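Local coordinates for glycosyl hydrolase (PDB 3QC2), which belongs to a glycosyl hydrolase family of the beta-fructosidase clan and probably has the five-bladed beta-propeller fold of that clan, at residues G63-L68 and V330-K335; A127-G132 and Q193-V198; L133-Y138 and V150-N155; L185-K190 and A254-K259. All coordinates share one frame; numbering follows the deposited sequence.

Contact 1 (G63-L68 and V330-K335); sequences GEIVVL and VYFKNK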
loop_
_atom_site.group_PDB
_atom_site.type_symbol
_atom_site.label_atom_id
_atom_site.label_comp_id
_atom_site.label_asym_id
_atom_site.label_seq_id
_atom_site.Cartn_x
_atom_site.Cartn_y
_atom_site.Cartn_z
ATOM N N GLY A 63 -18.899 -7.323 -7.558
ATOM C CA GLY A 63 -19.205 -6.158 -8.406
ATOM C C GLY A 63 -19.089 -4.803 -7.691
ATOM O O GLY A 63 -19.642 -3.810 -8.154
ATOM N N GLU A 64 -18.363 -4.775 -6.566
ATOM C CA GLU A 64 -18.171 -3.544 -5.776
ATOM C C GLU A 64 -16.739 -3.391 -5.361
ATOM O O GLU A 64 -16.015 -4.377 -5.240
ATOM C CB GLU A 64 -19.030 -3.585 -4.515
ATOM C CG GLU A 64 -20.516 -3.507 -4.766
ATOM C CD GLU A 64 -21.336 -3.513 -3.471
ATOM O OE1 GLU A 64 -20.772 -3.858 -2.397
ATOM O OE2 GLU A 64 -22.548 -3.188 -3.528
ATOM N N ILE A 65 -16.325 -2.150 -5.131
ATOM C CA ILE A 65 -14.983 -1.869 -4.651
ATOM C C ILE A 65 -14.990 -1.898 -3.127
ATOM O O ILE A 65 -15.749 -1.165 -2.504
ATOM C CB ILE A 65 -14.492 -0.488 -5.101
ATOM C CG1 ILE A 65 -14.304 -0.458 -6.617
ATOM C CG2 ILE A 65 -13.164 -0.121 -4.368
ATOM C CD1 ILE A 65 -13.857 0.879 -7.154
ATOM N N VAL A 66 -14.157 -2.758 -2.536
ATOM C CA VAL A 66 -14.029 -2.847 -1.077
ATOM C C VAL A 66 -12.686 -2.262 -0.656
ATOM O O VAL A 66 -11.650 -2.545 -1.266
ATOM C CB VAL A 66 -14.128 -4.299 -0.570
ATOM C CG1 VAL A 66 -13.720 -4.396 0.892
ATOM C CG2 VAL A 66 -15.542 -4.845 -0.768
ATOM N N VAL A 67 -12.713 -1.434 0.373
ATOM C CA VAL A 67 -11.525 -0.842 0.911
ATOM C C VAL A 67 -11.365 -1.225 2.375
ATOM O O VAL A 67 -12.328 -1.207 3.129
ATOM C CB VAL A 67 -11.558 0.722 0.796
ATOM C CG1 VAL A 67 -10.600 1.369 1.792
ATOM C CG2 VAL A 67 -11.256 1.174 -0.646
ATOM N N LEU A 68 -10.152 -1.628 2.745
ATOM C CA LEU A 68 -9.796 -1.846 4.139
ATOM C C LEU A 68 -8.835 -0.729 4.485
ATOM O O LEU A 68 -7.758 -0.625 3.890
ATOM C CB LEU A 68 -9.165 -3.207 4.403
ATOM C CG LEU A 68 -10.164 -4.342 4.675
ATOM C CD1 LEU A 68 -10.940 -4.668 3.458
ATOM C CD2 LEU A 68 -9.414 -5.559 5.178
ATOM N N VAL A 330 -7.840 -0.393 -8.019
ATOM C CA VAL A 330 -8.844 -1.295 -8.568
ATOM C C VAL A 330 -9.263 -0.922 -9.987
ATOM O O VAL A 330 -9.558 0.230 -10.270
ATOM C CB VAL A 330 -10.139 -1.311 -7.686
ATOM C CG1 VAL A 330 -11.074 -2.406 -8.153
ATOM C CG2 VAL A 330 -9.808 -1.508 -6.192
ATOM N N TYR A 331 -9.282 -1.915 -10.875
ATOM C CA TYR A 331 -9.759 -1.722 -12.236
ATOM C C TYR A 331 -11.248 -1.984 -12.152
ATOM O O TYR A 331 -11.679 -3.121 -11.943
ATOM C CB TYR A 331 -9.073 -2.682 -13.196
ATOM C CG TYR A 331 -9.420 -2.458 -14.649
ATOM C CD1 TYR A 331 -9.204 -1.223 -15.249
ATOM C CD2 TYR A 331 -9.910 -3.500 -15.445
ATOM C CE1 TYR A 331 -9.503 -1.014 -16.587
ATOM C CE2 TYR A 331 -10.199 -3.301 -16.783
ATOM C CZ TYR A 331 -9.994 -2.056 -17.348
ATOM O OH TYR A 331 -10.284 -1.841 -18.673
ATOM N N PHE A 332 -12.036 -0.926 -12.305
ATOM C CA PHE A 332 -13.479 -1.007 -12.120
ATOM C C PHE A 332 -14.188 -0.199 -13.176
ATOM O O PHE A 332 -13.909 0.978 -13.347
ATOM C CB PHE A 332 -13.803 -0.477 -10.711
ATOM C CG PHE A 332 -15.252 -0.607 -10.307
ATOM C CD1 PHE A 332 -15.802 -1.866 -10.008
ATOM C CD2 PHE A 332 -16.054 0.525 -10.165
ATOM C CE1 PHE A 332 -17.126 -1.986 -9.614
ATOM C CE2 PHE A 332 -17.396 0.410 -9.764
ATOM C CZ PHE A 332 -17.928 -0.841 -9.488
ATOM N N LYS A 333 -15.111 -0.847 -13.891
ATOM C CA LYS A 333 -15.878 -0.196 -14.960
ATOM C C LYS A 333 -14.962 0.513 -15.964
ATOM O O LYS A 333 -15.152 1.684 -16.276
ATOM C CB LYS A 333 -16.920 0.767 -14.367
ATOM C CG LYS A 333 -18.044 0.041 -13.614
ATOM C CD LYS A 333 -19.074 1.008 -13.049
ATOM C CE LYS A 333 -20.346 0.257 -12.581
ATOM N NZ LYS A 333 -21.377 1.180 -11.965
ATOM N N ASN A 334 -13.949 -0.231 -16.433
ATOM C CA ASN A 334 -12.970 0.237 -17.443
ATOM C C ASN A 334 -12.083 1.463 -17.052
ATOM O O ASN A 334 -11.521 2.129 -17.924
ATOM C CB ASN A 334 -13.683 0.478 -18.784
ATOM C CG ASN A 334 -14.426 -0.767 -19.279
ATOM O OD1 ASN A 334 -13.997 -1.907 -19.031
ATOM N ND2 ASN A 334 -15.532 -0.557 -19.972
ATOM N N LYS A 335 -11.960 1.730 -15.749
ATOM C CA LYS A 335 -11.110 2.833 -15.242
ATOM C C LYS A 335 -10.338 2.347 -14.044
ATOM O O LYS A 335 -10.731 1.372 -13.403
ATOM C CB LYS A 335 -11.940 4.058 -14.850
ATOM C CG LYS A 335 -12.672 4.732 -16.011
ATOM C CD LYS A 335 -13.428 5.983 -15.531
ATOM C CE LYS A 335 -14.382 6.527 -16.609
ATOM N NZ LYS A 335 -15.143 7.726 -16.132
#
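Ile65 and Phe332 meet between two strands that run nearly antiparallel, 161° between their directions, yet their axes come no closer than 8.6 Å. No hydrogen bond joins the segments; apolar side chains carry most of the contact. Ile65 lays its CG1 over one face of the Phe332 ring, 4.0 Å from the ring centroid, as a CH-pi contact. Its CD1 sits at the CG-CD2 side of the ring, near the CB end, 3.7 Å from Phe332 CD2. The other branch, CG2, stands anti to the backbone N of Ile65 and meets Val330 CG2 at 4.1 Å. Ile65 thus touches both Val330 and Phe332 with separate branches. The opposite face of the Phe332 ring carries CG of Lys333, the next residue. At the ring edge, in its plane, lies Gly63 O, 3.4 Å from Phe332 CE1. Phe332 also opens a type I' turn, closed by Phe332 N to Lys335 O and Lys335 N to Phe332 O. The two strands belong to different sheets. Val330 packs on Ala58 and Phe332 on Leu60 of strand 52-61, which pairs with strand 64-72. Ile65 packs on Tyr337 and Tyr339 of strand 335-342.

Contact 2 (A127-G132 and Q193-V198); sequences AVTDDG and QVIKKV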
loop_
_atom_site.group_PDB
_atom_site.type_symbol
_atom_site.label_atom_id
_atom_site.label_comp_id
_atom_site.label_asym_id
_atom_site.label_seq_id
_atom_site.Cartn_x
_atom_site.Cartn_y
_atom_site.Cartn_z
ATOM N N ALA A 127 -4.487 -8.494 -2.773
ATOM C CA ALA A 127 -4.543 -9.012 -4.118
ATOM C C ALA A 127 -5.420 -10.261 -4.039
ATOM O O ALA A 127 -5.558 -10.860 -2.960
ATOM C CB ALA A 127 -3.161 -9.347 -4.623
ATOM N N VAL A 128 -6.029 -10.641 -5.158
ATOM C CA VAL A 128 -6.923 -11.806 -5.187
ATOM C C VAL A 128 -6.491 -12.818 -6.228
ATOM O O VAL A 128 -6.068 -12.454 -7.307
ATOM C CB VAL A 128 -8.404 -11.389 -5.478
ATOM C CG1 VAL A 128 -8.532 -10.737 -6.850
ATOM C CG2 VAL A 128 -9.361 -12.623 -5.352
ATOM N N THR A 129 -6.610 -14.102 -5.886
ATOM C CA THR A 129 -6.263 -15.176 -6.808
ATOM C C THR A 129 -7.373 -15.359 -7.830
ATOM O O THR A 129 -8.443 -14.761 -7.714
ATOM C CB THR A 129 -6.063 -16.551 -6.076
ATOM O OG1 THR A 129 -7.307 -16.989 -5.484
ATOM C CG2 THR A 129 -4.988 -16.451 -5.016
ATOM N N ASP A 130 -7.102 -16.179 -8.835
ATOM C CA ASP A 130 -8.093 -16.522 -9.857
ATOM C C ASP A 130 -9.405 -16.961 -9.255
ATOM O O ASP A 130 -10.454 -16.550 -9.706
ATOM C CB ASP A 130 -7.572 -17.674 -10.734
ATOM C CG ASP A 130 -6.760 -17.198 -11.887
ATOM O OD1 ASP A 130 -7.337 -16.467 -12.733
ATOM O OD2 ASP A 130 -5.561 -17.591 -11.990
ATOM N N ASP A 131 -9.315 -17.781 -8.203
ATOM C CA ASP A 131 -10.490 -18.411 -7.561
ATOM C C ASP A 131 -11.094 -17.695 -6.346
ATOM O O ASP A 131 -11.809 -18.319 -5.544
ATOM C CB ASP A 131 -10.110 -19.839 -7.183
ATOM C CG ASP A 131 -9.782 -20.652 -8.367
ATOM O OD1 ASP A 131 -10.675 -20.830 -9.202
ATOM O OD2 ASP A 131 -8.640 -21.123 -8.483
ATOM N N GLY A 132 -10.814 -16.412 -6.205
ATOM C CA GLY A 132 -11.388 -15.618 -5.132
ATOM C C GLY A 132 -10.752 -15.680 -3.755
ATOM O O GLY A 132 -11.408 -15.352 -2.779
ATOM N N GLN A 193 -8.335 -8.105 -12.287
ATOM C CA GLN A 193 -6.952 -8.090 -11.810
ATOM C C GLN A 193 -6.765 -9.223 -10.823
ATOM O O GLN A 193 -7.345 -9.200 -9.728
ATOM C CB GLN A 193 -6.611 -6.749 -11.148
ATOM C CG GLN A 193 -5.132 -6.620 -10.711
ATOM C CD GLN A 193 -4.814 -5.272 -10.048
ATOM O OE1 GLN A 193 -5.707 -4.490 -9.749
ATOM N NE2 GLN A 193 -3.532 -5.016 -9.812
ATOM N N VAL A 194 -5.944 -10.207 -11.204
ATOM C CA VAL A 194 -5.690 -11.372 -10.371
ATOM C C VAL A 194 -4.193 -11.635 -10.163
ATOM O O VAL A 194 -3.354 -11.216 -10.965
ATOM C CB VAL A 194 -6.330 -12.663 -10.996
ATOM C CG1 VAL A 194 -7.871 -12.531 -11.087
ATOM C CG2 VAL A 194 -5.731 -12.962 -12.363
ATOM N N ILE A 195 -3.883 -12.354 -9.080
ATOM C CA ILE A 195 -2.517 -12.739 -8.748
ATOM C C ILE A 195 -1.968 -13.610 -9.871
ATOM O O ILE A 195 -2.591 -14.596 -10.262
ATOM C CB ILE A 195 -2.464 -13.514 -7.394
ATOM C CG1 ILE A 195 -2.829 -12.574 -6.224
ATOM C CG2 ILE A 195 -1.090 -14.091 -7.159
ATOM C CD1 ILE A 195 -3.000 -13.285 -4.870
ATOM N N LYS A 196 -0.804 -13.232 -10.387
ATOM C CA LYS A 196 -0.184 -13.925 -11.495
ATOM C C LYS A 196 1.107 -14.603 -11.107
ATOM O O LYS A 196 1.912 -14.040 -10.351
ATOM C CB LYS A 196 0.138 -12.922 -12.617
ATOM C CG LYS A 196 0.910 -13.565 -13.815
ATOM C CD LYS A 196 1.383 -12.567 -14.826
ATOM C CE LYS A 196 2.131 -13.275 -15.967
ATOM N NZ LYS A 196 1.277 -14.286 -16.673
ATOM N N LYS A 197 1.319 -15.804 -11.652
ATOM C CA LYS A 197 2.564 -16.536 -11.457
ATOM C C LYS A 197 3.532 -16.238 -12.603
ATOM O O LYS A 197 3.121 -16.011 -13.752
ATOM C CB LYS A 197 2.340 -18.048 -11.433
ATOM C CG LYS A 197 1.691 -18.622 -10.192
ATOM C CD LYS A 197 1.746 -20.169 -10.273
ATOM C CE LYS A 197 1.351 -20.844 -8.983
ATOM N NZ LYS A 197 1.525 -22.341 -9.079
ATOM N N VAL A 198 4.808 -16.255 -12.283
ATOM C CA VAL A 198 5.866 -16.079 -13.262
ATOM C C VAL A 198 6.947 -17.098 -12.933
ATOM O O VAL A 198 7.317 -17.274 -11.754
ATOM C CB VAL A 198 6.441 -14.634 -13.262
ATOM C CG1 VAL A 198 6.833 -14.217 -11.876
ATOM C CG2 VAL A 198 7.638 -14.532 -14.225
HETATM O O HOH W 1 -5.408 -9.251 -7.408
HETATM O O HOH W 2 -4.445 -16.374 -9.233
#
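Val128 and Ile195 join two segments that run almost at right angles, 89° between the directions of their touching parts. The CA atoms of Thr129 and Ile195 come within 4.9 Å. A single direct hydrogen bond crosses, from Ile195 N to Val128 O at 2.8 Å. The donor sits 29° out of the carbonyl plane. The same oxygen receives a CA-H...O contact from Val194. Two waters extend the polar link. One accepts from Val128 N and donates to Gln193 O. The other accepts from Asp130 N and donates to Ile195 O and to Asp130 OD2, tying the start of the 129-132 type I turn to the facing strand. Ile195 provides most of the apolar contact. Its CG1 lies anti to the carbonyl carbon (chi1 -68°) and meets Ala127 CB at 3.6 Å. CD1 then reaches Thr129 CG2 at 3.7 Å, crossing that side chain at a slant. Val194 CG2 lies 3.9 Å from Asp130 OD1. Val128 CG1 rests 3.5 Å from Gln193 O. Thr129 OG1 turns back to accept from Leu133 N, within its own loop. Around the apolar group, Leu219 touches both Thr129 and Ile195, while Ile184 and Val135 also pack on Ile195. Strand 120-128 lies at the edge of one four-stranded antiparallel sheet, and strand 192-198 belongs to another sheet. A steep meeting of strands from separate sheets, with one direct bond and bridging waters, is consistent with a junction between neighbouring blades of a beta-propeller.

Contact 3 (L133-Y138 and V150-N155); sequences LYVMMY and VATSRN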
loop_
_atom_site.group_PDB
_atom_site.type_symbol
_atom_site.label_atom_id
_atom_site.label_comp_id
_atom_site.label_asym_id
_atom_site.label_seq_id
_atom_site.Cartn_x
_atom_site.Cartn_y
_atom_site.Cartn_z
ATOM N N LEU A 133 -9.490 -16.102 -3.658
ATOM C CA LEU A 133 -8.797 -16.097 -2.364
ATOM C C LEU A 133 -8.086 -14.752 -2.244
ATOM O O LEU A 133 -7.179 -14.453 -3.023
ATOM C CB LEU A 133 -7.777 -17.238 -2.243
ATOM C CG LEU A 133 -7.030 -17.325 -0.883
ATOM C CD1 LEU A 133 -7.996 -17.631 0.253
ATOM C CD2 LEU A 133 -5.909 -18.365 -0.917
ATOM N N TYR A 134 -8.517 -13.935 -1.287
ATOM C CA TYR A 134 -7.901 -12.637 -1.052
ATOM C C TYR A 134 -6.699 -12.825 -0.155
ATOM O O TYR A 134 -6.792 -13.498 0.887
ATOM C CB TYR A 134 -8.900 -11.663 -0.437
ATOM C CG TYR A 134 -10.008 -11.320 -1.387
ATOM C CD1 TYR A 134 -11.173 -12.071 -1.429
ATOM C CD2 TYR A 134 -9.881 -10.262 -2.281
ATOM C CE1 TYR A 134 -12.195 -11.770 -2.321
ATOM C CE2 TYR A 134 -10.903 -9.955 -3.181
ATOM C CZ TYR A 134 -12.054 -10.715 -3.188
ATOM O OH TYR A 134 -13.065 -10.416 -4.075
ATOM N N VAL A 135 -5.559 -12.257 -0.576
ATOM C CA VAL A 135 -4.317 -12.354 0.166
ATOM C C VAL A 135 -3.892 -10.952 0.614
ATOM O O VAL A 135 -3.650 -10.058 -0.226
ATOM C CB VAL A 135 -3.198 -12.981 -0.695
ATOM C CG1 VAL A 135 -1.880 -13.088 0.105
ATOM C CG2 VAL A 135 -3.627 -14.359 -1.215
HETATM N N MSE A 136 -3.795 -10.763 1.933
HETATM C CA MSE A 136 -3.407 -9.488 2.495
HETATM C C MSE A 136 -1.994 -9.494 3.008
HETATM O O MSE A 136 -1.626 -10.339 3.814
HETATM C CB MSE A 136 -4.326 -9.108 3.648
HETATM C CG MSE A 136 -3.822 -7.906 4.469
HETATM SE SE MSE A 136 -4.977 -7.488 5.934
HETATM C CE MSE A 136 -6.409 -6.810 4.923
HETATM N N MSE A 137 -1.210 -8.532 2.537
HETATM C CA MSE A 137 0.139 -8.308 3.015
HETATM C C MSE A 137 0.030 -7.074 3.892
HETATM O O MSE A 137 -0.403 -6.015 3.416
HETATM C CB MSE A 137 1.083 -8.028 1.859
HETATM C CG MSE A 137 1.220 -9.177 0.842
HETATM SE SE MSE A 137 1.973 -10.794 1.627
HETATM C CE MSE A 137 3.535 -10.086 2.352
ATOM N N TYR A 138 0.393 -7.198 5.167
ATOM C CA TYR A 138 0.314 -6.061 6.111
ATOM C C TYR A 138 1.465 -6.080 7.086
ATOM O O TYR A 138 2.217 -7.055 7.150
ATOM C CB TYR A 138 -0.989 -6.104 6.880
ATOM C CG TYR A 138 -1.086 -7.234 7.888
ATOM C CD1 TYR A 138 -1.396 -8.537 7.483
ATOM C CD2 TYR A 138 -0.898 -6.996 9.250
ATOM C CE1 TYR A 138 -1.508 -9.588 8.416
ATOM C CE2 TYR A 138 -1.000 -8.047 10.201
ATOM C CZ TYR A 138 -1.304 -9.335 9.769
ATOM O OH TYR A 138 -1.411 -10.350 10.670
ATOM N N VAL A 150 1.139 -12.139 6.520
ATOM C CA VAL A 150 0.108 -12.566 5.610
ATOM C C VAL A 150 -1.194 -12.943 6.313
ATOM O O VAL A 150 -1.186 -13.522 7.408
ATOM C CB VAL A 150 0.592 -13.796 4.782
ATOM C CG1 VAL A 150 -0.445 -14.164 3.712
ATOM C CG2 VAL A 150 1.940 -13.501 4.137
ATOM N N ALA A 151 -2.310 -12.598 5.664
ATOM C CA ALA A 151 -3.657 -12.948 6.132
ATOM C C ALA A 151 -4.515 -13.274 4.903
ATOM O O ALA A 151 -4.448 -12.568 3.915
ATOM C CB ALA A 151 -4.268 -11.809 6.924
ATOM N N THR A 152 -5.298 -14.353 4.960
ATOM C CA THR A 152 -6.164 -14.731 3.824
ATOM C C THR A 152 -7.634 -14.699 4.190
ATOM O O THR A 152 -8.008 -14.885 5.347
ATOM C CB THR A 152 -5.826 -16.130 3.256
ATOM O OG1 THR A 152 -5.856 -17.104 4.311
ATOM C CG2 THR A 152 -4.466 -16.128 2.617
ATOM N N SER A 153 -8.462 -14.476 3.177
ATOM C CA SER A 153 -9.900 -14.401 3.339
ATOM C C SER A 153 -10.613 -14.650 2.034
ATOM O O SER A 153 -10.028 -14.496 0.946
ATOM C CB SER A 153 -10.282 -13.019 3.834
ATOM O OG SER A 153 -11.673 -12.799 3.709
ATOM N N ARG A 154 -11.878 -15.044 2.134
ATOM C CA ARG A 154 -12.726 -15.232 0.948
ATOM C C ARG A 154 -13.880 -14.223 0.882
ATOM O O ARG A 154 -14.475 -14.054 -0.181
ATOM C CB ARG A 154 -13.211 -16.677 0.845
ATOM C CG ARG A 154 -12.047 -17.602 0.507
ATOM C CD ARG A 154 -12.424 -19.024 0.232
ATOM N NE ARG A 154 -11.203 -19.772 -0.109
ATOM C CZ ARG A 154 -10.665 -19.858 -1.340
ATOM N NH1 ARG A 154 -11.242 -19.259 -2.407
ATOM N NH2 ARG A 154 -9.538 -20.554 -1.513
ATOM N N ASN A 155 -14.170 -13.540 2.008
ATOM C CA ASN A 155 -15.238 -12.523 2.062
ATOM C C ASN A 155 -14.745 -11.140 2.544
ATOM O O ASN A 155 -15.557 -10.238 2.771
ATOM C CB ASN A 155 -16.388 -13.002 2.965
ATOM C CG ASN A 155 -15.987 -13.097 4.434
ATOM O OD1 ASN A 155 -14.867 -12.719 4.818
ATOM N ND2 ASN A 155 -16.899 -13.596 5.267
HETATM O O HOH W 3 -0.503 -12.869 9.974
#
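Leu133 CD1 lies over one face of the Arg154 guanidinium, 3.5 Å above its plane toward the rim. Extended from CG to NE, Arg154 carries the flat group back over Leu133, and its NH1 makes a weak hydrogen bond to Asp131 O. Ser153 O is at the Tyr134 ring edge, in plane; Arg154 O is also near it. The Tyr138 ring turns its edge to Val150 C, and its CE1 meets Ala151 CB at 3.8 Å. A water donates to both Tyr138 OH and Val150 O. The two strands pair antiparallel. Tyr134 with Ser153 and Met136 with Ala151 are hydrogen-bonded pairs sharing one face, each with two backbone bonds; Met136 N to Ala151 O measures 2.8 Å. Val135 with Thr152 and Met137 with Val150 are non-hydrogen-bonded pairs on the opposite face. There the selenomethionine Met137 bends at chi2 (-63°) and chi3, bringing SE to 3.7 Å from Val150 CG2. Val135 CG1 touches Val150 CG1 at 4.0 Å. The hairpin forms the middle of a four-stranded sheet, flanked by strands 120-128 and 160-164. Tyr134 OH is hydrogen-bonded to Leu60 O of strand 52-61, Tyr138 OH to Glu116 of helix 113-116.

Contact 4 (L185-K190 and A254-K259); sequences LTEVVK and AIYTPK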
loop_
_atom_site.group_PDB
_atom_site.type_symbol
_atom_site.label_atom_id
_atom_site.label_comp_id
_atom_site.label_asym_id
_atom_site.label_seq_id
_atom_site.Cartn_x
_atom_site.Cartn_y
_atom_site.Cartn_z
ATOM N N LEU A 185 2.588 -9.597 -7.366
ATOM C CA LEU A 185 2.456 -9.444 -8.810
ATOM C C LEU A 185 1.075 -9.897 -9.265
ATOM O O LEU A 185 0.606 -10.967 -8.874
ATOM C CB LEU A 185 3.522 -10.249 -9.536
ATOM C CG LEU A 185 3.576 -10.072 -11.055
ATOM C CD1 LEU A 185 3.901 -8.618 -11.435
ATOM C CD2 LEU A 185 4.585 -10.996 -11.621
ATOM N N THR A 186 0.444 -9.073 -10.103
ATOM C CA THR A 186 -0.869 -9.336 -10.616
ATOM C C THR A 186 -0.942 -9.025 -12.098
ATOM O O THR A 186 -0.043 -8.399 -12.652
ATOM C CB THR A 186 -1.929 -8.450 -9.915
ATOM O OG1 THR A 186 -1.679 -7.068 -10.218
ATOM C CG2 THR A 186 -1.900 -8.658 -8.408
ATOM N N GLU A 187 -2.036 -9.472 -12.727
ATOM C CA GLU A 187 -2.308 -9.215 -14.138
ATOM C C GLU A 187 -3.823 -9.102 -14.356
ATOM O O GLU A 187 -4.610 -9.751 -13.669
ATOM C CB GLU A 187 -1.747 -10.331 -15.024
ATOM C CG GLU A 187 -1.976 -10.076 -16.548
ATOM C CD GLU A 187 -1.402 -11.161 -17.459
ATOM O OE1 GLU A 187 -1.062 -12.268 -16.963
ATOM O OE2 GLU A 187 -1.306 -10.900 -18.686
ATOM N N VAL A 188 -4.213 -8.260 -15.302
ATOM C CA VAL A 188 -5.604 -8.105 -15.665
ATOM C C VAL A 188 -5.915 -9.165 -16.725
ATOM O O VAL A 188 -5.361 -9.133 -17.814
ATOM C CB VAL A 188 -5.908 -6.696 -16.212
ATOM C CG1 VAL A 188 -7.343 -6.591 -16.632
ATOM C CG2 VAL A 188 -5.586 -5.628 -15.147
ATOM N N VAL A 189 -6.783 -10.117 -16.371
ATOM C CA VAL A 189 -7.193 -11.196 -17.261
ATOM C C VAL A 189 -8.739 -11.194 -17.356
ATOM O O VAL A 189 -9.427 -11.360 -16.342
ATOM C CB VAL A 189 -6.685 -12.560 -16.744
ATOM C CG1 VAL A 189 -7.110 -13.690 -17.676
ATOM C CG2 VAL A 189 -5.166 -12.537 -16.600
ATOM N N LYS A 190 -9.264 -10.977 -18.574
ATOM C CA LYS A 190 -10.735 -10.908 -18.817
ATOM C C LYS A 190 -11.415 -9.826 -17.924
ATOM O O LYS A 190 -12.440 -10.075 -17.272
ATOM C CB LYS A 190 -11.387 -12.294 -18.631
ATOM C CG LYS A 190 -10.830 -13.364 -19.590
ATOM C CD LYS A 190 -11.488 -14.730 -19.381
ATOM N N ALA A 254 1.833 -4.958 -7.818
ATOM C CA ALA A 254 2.478 -4.731 -9.116
ATOM C C ALA A 254 1.596 -5.319 -10.227
ATOM O O ALA A 254 0.910 -6.316 -10.005
ATOM C CB ALA A 254 3.866 -5.365 -9.134
ATOM N N ILE A 255 1.622 -4.686 -11.413
ATOM C CA ILE A 255 0.791 -5.106 -12.563
ATOM C C ILE A 255 1.622 -5.494 -13.804
ATOM O O ILE A 255 2.369 -4.678 -14.358
ATOM C CB ILE A 255 -0.219 -3.983 -13.017
ATOM C CG1 ILE A 255 -1.032 -3.444 -11.836
ATOM C CG2 ILE A 255 -1.153 -4.504 -14.093
ATOM C CD1 ILE A 255 -0.260 -2.552 -10.920
ATOM N N TYR A 256 1.456 -6.748 -14.226
ATOM C CA TYR A 256 2.081 -7.275 -15.416
ATOM C C TYR A 256 1.260 -6.786 -16.610
ATOM O O TYR A 256 0.056 -7.052 -16.691
ATOM C CB TYR A 256 2.066 -8.818 -15.354
ATOM C CG TYR A 256 2.621 -9.548 -16.563
ATOM C CD1 TYR A 256 1.844 -9.735 -17.698
ATOM C CD2 TYR A 256 3.901 -10.104 -16.542
ATOM C CE1 TYR A 256 2.342 -10.438 -18.825
ATOM C CE2 TYR A 256 4.410 -10.804 -17.649
ATOM C CZ TYR A 256 3.616 -10.965 -18.790
ATOM O OH TYR A 256 4.096 -11.646 -19.887
ATOM N N THR A 257 1.911 -6.048 -17.516
ATOM C CA THR A 257 1.255 -5.517 -18.724
ATOM C C THR A 257 2.063 -5.930 -19.951
ATOM O O THR A 257 3.154 -6.503 -19.811
ATOM C CB THR A 257 1.178 -3.957 -18.703
ATOM O OG1 THR A 257 2.488 -3.409 -18.924
ATOM C CG2 THR A 257 0.602 -3.445 -17.373
ATOM N N PRO A 258 1.524 -5.670 -21.163
ATOM C CA PRO A 258 2.262 -5.960 -22.403
ATOM C C PRO A 258 3.628 -5.268 -22.507
ATOM O O PRO A 258 4.564 -5.873 -22.998
ATOM C CB PRO A 258 1.309 -5.454 -23.499
ATOM C CG PRO A 258 -0.040 -5.718 -22.947
ATOM C CD PRO A 258 0.084 -5.456 -21.436
ATOM N N LYS A 259 3.735 -4.012 -22.031
ATOM C CA LYS A 259 5.029 -3.261 -22.084
ATOM C C LYS A 259 6.006 -3.625 -20.941
ATOM O O LYS A 259 7.155 -3.136 -20.929
ATOM C CB LYS A 259 4.821 -1.713 -22.068
ATOM C CG LYS A 259 4.055 -1.083 -23.284
ATOM C CD LYS A 259 2.534 -0.987 -23.049
ATOM C CE LYS A 259 1.834 -0.164 -24.164
HETATM O O HOH W 4 -2.611 -6.737 -16.905
#
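Ala254 O anchors a parallel pairing, centred on Ile255 with Thr186, within the mixed sheet of this probable beta-propeller. The touching strands make an angle of 47°, so they diverge as they run on. Ala254 O takes two bonds from one residue, Thr186 N at 2.8 Å and Thr186 OG1 at 2.7 Å. The two donors come from opposite faces of the carbonyl plane. The hydroxyl reaches it because OG1 stands between the backbone N and the carbonyl carbon (chi1 64°). Gln193 NE2 also bonds to this hydroxyl, which links the neighbouring strand 192-198. On the face that also carries Glu187 and Tyr256, Ala254 CB meets Leu185 CD1 at 4.0 Å. Ile255 CA gives a CA-H...O contact to Thr186 O, and Ile255 CG1 lies 4.0 Å from Thr186 OG1. Tyr256 N then donates to the same Thr186 O at 2.7 Å, almost straight. The Tyr256 side chain runs beside that of Glu187, pointing the same way. Glu187 OE2 lies 3.5 Å from Tyr256 CD1, oblique to the ring. Both residues have CG anti to their own backbone N, and carboxylate and ring planes are 54° apart. Lys196 joins the two from outside, with a salt bridge to Glu187 OE1 and a cation-pi contact to the Tyr256 ring. Where the strands move apart, a water accepts from Val188 N and donates to Tyr256 O, 2.7 Å away.

Contacts 1, 3 and 4 are largely buried; contact 2 is only partly so. Contact 3 holds neighbouring strands of one sheet through regular antiparallel bonds. Contact 4 also lies within a sheet, but its pairing is parallel, short and splayed. Contacts 1 and 2 join different sheets. The first does so mainly with apolar side chains and no hydrogen bond, the second with one backbone bond, two waters and the Ile195 side chain. Contacts 2 and 3 share a sheet, since strands 120-128 and 134-141 are neighbours. Contacts 2 and 4 share another through strands 182-189 and 192-198, so contact 2 connects the two. Contact 1 touches contact 3 through Leu68 and Met136, and contact 4 through Tyr331 and Val188.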